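Local atomic coordinates of leucine aminopeptidase A1, chloroplastic (Solanum lycopersicum, PDB entry 5D8N), a protein that removes unsubstituted N-terminal amino acids, preferably leucine, from peptides as a magnesium-dependent homohexameric M17 aminopeptidase with a role in wound signalling and insect defence. Residues Y243-I247 with K337-R343; F284-E290 with R343-V347. The protein carries 1 engineered substitution. One frame throughout, in Å; residues are numbered along the deposited sequence.

Interaction 1: Y243-I247 with K337-R343; sequences YSDVI and KALGEIR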
loop_
_atom_site.group_PDB
_atom_site.type_symbol
_atom_site.label_atom_id
_atom_site.label_comp_id
_atom_site.label_asym_id
_atom_site.label_seq_id
_atom_site.Cartn_x
_atom_site.Cartn_y
_atom_site.Cartn_z
ATOM N N TYR A 243 6.089 48.239 -18.235
ATOM C CA TYR A 243 7.163 48.357 -19.218
ATOM C C TYR A 243 6.581 48.472 -20.632
ATOM O O TYR A 243 7.058 47.824 -21.568
ATOM C CB TYR A 243 8.137 47.173 -19.101
ATOM C CG TYR A 243 8.717 46.956 -17.711
ATOM C CD1 TYR A 243 9.728 47.782 -17.216
ATOM C CD2 TYR A 243 8.294 45.903 -16.923
ATOM C CE1 TYR A 243 10.223 47.629 -15.930
ATOM C CE2 TYR A 243 8.774 45.738 -15.635
ATOM C CZ TYR A 243 9.714 46.626 -15.140
ATOM O OH TYR A 243 10.161 46.493 -13.849
ATOM N N SER A 244 5.540 49.289 -20.763
ATOM C CA SER A 244 4.674 49.241 -21.936
ATOM C C SER A 244 5.353 49.645 -23.253
ATOM O O SER A 244 4.856 49.332 -24.327
ATOM C CB SER A 244 3.429 50.115 -21.724
ATOM O OG SER A 244 3.834 51.447 -21.507
ATOM N N ASP A 245 6.499 50.304 -23.189
ATOM C CA ASP A 245 7.215 50.643 -24.412
ATOM C C ASP A 245 8.092 49.514 -24.934
ATOM O O ASP A 245 8.459 49.539 -26.112
ATOM C CB ASP A 245 8.064 51.903 -24.224
ATOM C CG ASP A 245 9.186 51.701 -23.235
ATOM O OD1 ASP A 245 9.019 50.913 -22.288
ATOM O OD2 ASP A 245 10.201 52.404 -23.357
ATOM N N VAL A 246 8.295 48.467 -24.127
ATOM C CA VAL A 246 9.028 47.281 -24.581
ATOM C C VAL A 246 8.332 45.928 -24.410
ATOM O O VAL A 246 8.786 44.926 -24.956
ATOM C CB VAL A 246 10.399 47.212 -23.899
ATOM C CG1 VAL A 246 11.253 48.389 -24.371
ATOM C CG2 VAL A 246 10.275 47.222 -22.392
ATOM N N ILE A 247 7.255 45.893 -23.629
ATOM C CA ILE A 247 6.489 44.671 -23.468
ATOM C C ILE A 247 5.023 44.902 -23.822
ATOM O O ILE A 247 4.356 45.746 -23.242
ATOM C CB ILE A 247 6.629 44.098 -22.038
ATOM C CG1 ILE A 247 8.081 43.682 -21.768
ATOM C CG2 ILE A 247 5.692 42.916 -21.863
ATOM C CD1 ILE A 247 8.355 43.258 -20.330
ATOM N N LYS A 337 9.778 40.268 -16.057
ATOM C CA LYS A 337 9.984 41.363 -15.140
ATOM C C LYS A 337 11.422 41.877 -15.154
ATOM O O LYS A 337 11.673 43.081 -15.251
ATOM C CB LYS A 337 9.535 40.928 -13.747
ATOM C CG LYS A 337 9.857 41.896 -12.621
ATOM C CD LYS A 337 8.982 43.115 -12.670
ATOM C CE LYS A 337 9.199 43.968 -11.426
ATOM N NZ LYS A 337 8.576 45.313 -11.661
ATOM N N ALA A 338 12.379 40.960 -15.109
ATOM C CA ALA A 338 13.772 41.341 -15.216
ATOM C C ALA A 338 14.075 42.023 -16.562
ATOM O O ALA A 338 14.710 43.079 -16.612
ATOM C CB ALA A 338 14.674 40.133 -14.993
ATOM N N LEU A 339 13.658 41.388 -17.650
ATOM C CA LEU A 339 14.038 41.840 -18.968
ATOM C C LEU A 339 13.379 43.167 -19.290
ATOM O O LEU A 339 13.918 43.988 -20.024
ATOM C CB LEU A 339 13.696 40.774 -19.990
ATOM C CG LEU A 339 14.614 39.540 -19.881
ATOM C CD1 LEU A 339 14.068 38.394 -20.720
ATOM C CD2 LEU A 339 16.040 39.855 -20.322
ATOM N N GLY A 340 12.214 43.407 -18.716
ATOM C CA GLY A 340 11.561 44.687 -18.913
ATOM C C GLY A 340 12.415 45.852 -18.438
ATOM O O GLY A 340 12.461 46.885 -19.122
ATOM N N GLU A 341 13.136 45.655 -17.328
ATOM C CA GLU A 341 14.073 46.636 -16.827
ATOM C C GLU A 341 15.364 46.653 -17.629
ATOM O O GLU A 341 15.961 47.704 -17.822
ATOM C CB GLU A 341 14.431 46.372 -15.358
ATOM C CG GLU A 341 13.269 46.514 -14.397
ATOM C CD GLU A 341 13.077 47.937 -13.904
ATOM O OE1 GLU A 341 13.689 48.868 -14.468
ATOM O OE2 GLU A 341 12.152 48.125 -13.097
ATOM N N ILE A 342 15.920 45.476 -17.901
ATOM C CA ILE A 342 17.251 45.383 -18.494
ATOM C C ILE A 342 17.254 45.846 -19.948
ATOM O O ILE A 342 18.225 46.458 -20.412
ATOM C CB ILE A 342 17.781 43.946 -18.418
ATOM C CG1 ILE A 342 18.005 43.535 -16.953
ATOM C CG2 ILE A 342 19.073 43.822 -19.215
ATOM C CD1 ILE A 342 18.107 42.039 -16.747
ATOM N N ARG A 343 16.136 45.640 -20.638
ATOM C CA ARG A 343 15.932 46.161 -22.011
ATOM C C ARG A 343 17.015 45.764 -22.985
ATOM O O ARG A 343 17.520 46.603 -23.701
ATOM C CB ARG A 343 15.880 47.689 -22.054
ATOM C CG ARG A 343 14.729 48.292 -21.296
ATOM C CD ARG A 343 14.902 49.805 -21.265
ATOM N NE ARG A 343 14.545 50.419 -22.550
ATOM C CZ ARG A 343 13.340 50.903 -22.852
ATOM N NH1 ARG A 343 12.324 50.786 -22.000
ATOM N NH2 ARG A 343 13.104 51.349 -24.085
#
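Lys337 NZ donates a hydrogen bond to Tyr243 OH at 2.9 Å, although the lysine CB leaves the helix pointing away from 243-247. A bend at chi2 (73°) turns the chain back, crossing the tyrosine at about a right angle and laying CD at the ring edge. One turn on, Gly340 CA sits over the ring face, a CH-pi contact 4.0 Å from the Tyr243 centroid and 18° off its normal. Ile247 also packs on the glycine, its CD1 3.8 Å from Gly340 CA; a CB at this position would fall 2.6 Å from Tyr243 CD2, a clash, so the absent side chain is what permits the close approach. The contact thus joins the loop between helix 229-242 and edge strand 247-252 to the last turns of helix 327-342, in the alpha/beta catalytic domain of the M17 family. Glu341 accepts the hydrogen bond of the hydroxyl: Tyr243 OH donates to Glu341 OE2 at 2.7 Å, from 46° out of the carboxylate plane, so the phenol oxygen is held by one donor and one acceptor. Past the helix end, Arg343 grips Asp245 end-on; NH1 at 3.0 Å and NH2 at 3.2 Å both reach Asp245 OD2, from the same face of the carboxylate. Val246 CG1 lies over one face of that guanidinium, 3.5 Å from Arg343 NH2, while Asp245 meets its edge.

Interaction 2: F284-E290 with R343-V347; sequences FKTPTKE and RPSRV
Phe284 and Pro344 make the apolar part of this contact, with Phe284 CZ 3.6 Å from Pro344 CD. Chi1 of 166°, CG opposite the backbone N, swings the ring in among residues 343-347. The ring edge faces a carbonyl: Pro344 O lies near the ring plane, 3.2 Å from Phe284 CE2. Thr286 adds its methyl, CG2 packing 3.7 Å from Pro344 O.

One direct hydrogen bond crosses the gap. Arg346 N donates at 2.9 Å, with an N-H...O angle of 156°, to Glu290 OE2, which receives it on its anti lone pair, the one away from the other oxygen. That other oxygen, Glu290 OE1, accepts from Thr288 OG1 on its syn side at 2.6 Å, which helps fix the carboxylate's rotation, and Lys292 forms a salt bridge to OE2. A glutamine here would probably cost Lys292 its charged mate and, if the amide nitrogen faced Arg346 N, leave that N-H without an acceptor.

Water completes the polar set: a single molecule accepts from Thr286 N and donates to Pro344 O (2.7 Å) and Val347 O, linking three backbone groups that make no direct hydrogen bond to one another. The arrangement is that of neighbouring loops at one end of the mixed sheet of the M17 catalytic domain: 284-290 runs out of strand 278-284 toward strand 293-305, while the loop 343-347 leads from helix 327-342 into strand 347-358, which lies between those two strands.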
loop_
_atom_site.group_PDB
_atom_site.type_symbol
_atom_site.label_atom_id
_atom_site.label_comp_id
_atom_site.label_asym_id
_atom_site.label_seq_id
_atom_site.Cartn_x
_atom_site.Cartn_y
_atom_site.Cartn_z
ATOM N N PHE A 284 8.453 40.785 -25.446
ATOM C CA PHE A 284 9.440 41.819 -25.221
ATOM C C PHE A 284 10.176 42.109 -26.514
ATOM O O PHE A 284 10.669 41.177 -27.158
ATOM C CB PHE A 284 10.463 41.431 -24.143
ATOM C CG PHE A 284 11.666 42.326 -24.126
ATOM C CD1 PHE A 284 11.648 43.496 -23.420
ATOM C CD2 PHE A 284 12.766 42.050 -24.936
ATOM C CE1 PHE A 284 12.707 44.371 -23.501
ATOM C CE2 PHE A 284 13.821 42.938 -25.045
ATOM C CZ PHE A 284 13.784 44.107 -24.321
ATOM N N LYS A 285 10.426 43.399 -26.742
ATOM C CA LYS A 285 11.177 43.884 -27.905
ATOM C C LYS A 285 11.483 45.372 -27.692
ATOM O O LYS A 285 10.536 46.115 -27.436
ATOM C CB LYS A 285 10.183 43.747 -29.074
ATOM C CG LYS A 285 10.628 44.052 -30.483
ATOM C CD LYS A 285 9.659 43.466 -31.505
ATOM C CE LYS A 285 8.201 43.918 -31.390
ATOM N NZ LYS A 285 7.259 42.867 -30.883
ATOM N N THR A 286 12.726 45.841 -27.824
ATOM C CA THR A 286 12.958 47.298 -27.926
ATOM C C THR A 286 12.494 47.824 -29.299
ATOM O O THR A 286 12.471 47.069 -30.272
ATOM C CB THR A 286 14.425 47.715 -27.739
ATOM O OG1 THR A 286 15.233 46.980 -28.661
ATOM C CG2 THR A 286 14.896 47.450 -26.325
ATOM N N PRO A 287 11.983 49.067 -29.354
ATOM C CA PRO A 287 11.373 49.583 -30.593
ATOM C C PRO A 287 12.359 49.777 -31.764
ATOM O O PRO A 287 11.955 49.933 -32.912
ATOM C CB PRO A 287 10.828 50.953 -30.184
ATOM C CG PRO A 287 10.784 50.947 -28.701
ATOM C CD PRO A 287 11.835 49.987 -28.213
ATOM N N THR A 288 13.653 49.645 -31.493
ATOM C CA THR A 288 14.667 49.861 -32.502
ATOM C C THR A 288 14.632 48.758 -33.555
ATOM O O THR A 288 14.017 47.718 -33.333
ATOM C CB THR A 288 16.063 49.962 -31.869
ATOM O OG1 THR A 288 16.356 48.787 -31.110
ATOM C CG2 THR A 288 16.159 51.175 -30.943
ATOM N N LYS A 289 15.273 48.992 -34.697
ATOM C CA LYS A 289 15.013 48.199 -35.896
ATOM C C LYS A 289 16.216 47.377 -36.381
ATOM O O LYS A 289 16.141 46.751 -37.428
ATOM C CB LYS A 289 14.479 49.093 -37.023
ATOM C CG LYS A 289 13.025 49.515 -36.864
ATOM C CD LYS A 289 12.628 50.528 -37.932
ATOM C CE LYS A 289 12.740 49.952 -39.335
ATOM N NZ LYS A 289 12.198 50.852 -40.394
ATOM N N GLU A 290 17.234 47.204 -35.550
ATOM C CA GLU A 290 18.240 46.187 -35.818
ATOM C C GLU A 290 17.629 44.771 -35.854
ATOM O O GLU A 290 16.471 44.573 -35.464
ATOM C CB GLU A 290 19.367 46.279 -34.788
ATOM C CG GLU A 290 19.122 45.594 -33.441
ATOM C CD GLU A 290 18.059 46.246 -32.561
ATOM O OE1 GLU A 290 17.551 47.340 -32.881
ATOM O OE2 GLU A 290 17.707 45.662 -31.513
ATOM N N ARG A 343 16.136 45.640 -20.638
ATOM C CA ARG A 343 15.932 46.161 -22.011
ATOM C C ARG A 343 17.015 45.764 -22.985
ATOM O O ARG A 343 17.520 46.603 -23.701
ATOM C CB ARG A 343 15.880 47.689 -22.054
ATOM C CG ARG A 343 14.729 48.292 -21.296
ATOM C CD ARG A 343 14.902 49.805 -21.265
ATOM N NE ARG A 343 14.545 50.419 -22.550
ATOM C CZ ARG A 343 13.340 50.903 -22.852
ATOM N NH1 ARG A 343 12.324 50.786 -22.000
ATOM N NH2 ARG A 343 13.104 51.349 -24.085
ATOM N N PRO A 344 17.254 44.467 -23.156
ATOM C CA PRO A 344 18.243 44.106 -24.166
ATOM C C PRO A 344 17.775 44.386 -25.588
ATOM O O PRO A 344 16.616 44.175 -25.936
ATOM C CB PRO A 344 18.424 42.608 -23.954
ATOM C CG PRO A 344 17.141 42.166 -23.324
ATOM C CD PRO A 344 16.710 43.302 -22.445
ATOM N N SER A 345 18.705 44.791 -26.442
ATOM C CA SER A 345 18.439 44.923 -27.867
ATOM C C SER A 345 18.800 43.593 -28.515
ATOM O O SER A 345 19.329 42.685 -27.862
ATOM C CB SER A 345 19.267 46.071 -28.468
ATOM O OG SER A 345 20.652 45.796 -28.307
ATOM N N ARG A 346 18.508 43.477 -29.803
ATOM C CA ARG A 346 18.906 42.309 -30.592
ATOM C C ARG A 346 18.120 41.039 -30.246
ATOM O O ARG A 346 18.400 39.985 -30.814
ATOM C CB ARG A 346 20.421 42.051 -30.511
ATOM C CG ARG A 346 21.290 43.202 -31.009
ATOM C CD ARG A 346 22.741 43.078 -30.534
ATOM N NE ARG A 346 23.250 41.703 -30.525
ATOM C CZ ARG A 346 23.746 41.077 -29.458
ATOM N NH1 ARG A 346 23.839 41.689 -28.282
ATOM N NH2 ARG A 346 24.143 39.816 -29.566
ATOM N N VAL A 347 17.099 41.135 -29.395
ATOM C CA VAL A 347 16.251 39.976 -29.075
ATOM C C VAL A 347 14.774 40.358 -29.054
ATOM O O VAL A 347 14.357 41.439 -28.615
ATOM C CB VAL A 347 16.582 39.284 -27.728
ATOM C CG1 VAL A 347 17.943 38.604 -27.754
ATOM C CG2 VAL A 347 16.536 40.280 -26.577
HETATM O O HOH W 1 15.197 44.043 -28.277
#

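From the N terminus, the chain leaves helix 229-242 through 243-247, follows edge strand 247-252, and returns along strand 278-284 into 284-290. It then runs through strand 293-305 and helix 327-342. At 337-343 interaction 1 closes its loop, with 89 residues between the segments; interaction 2 closes next, at 343-347, spanning 52. The segments alternate, so the two loops cross instead of nesting. Arg343 is common to both, and Val246 O lies 2.9 Å from Lys285 N, a probable hydrogen bond joining the first segments. With centres about 10 Å apart, the contacts tie the end of helix 327-342 and its exit loop to the loop entering strand 247-252 and the loop leaving strand 278-284.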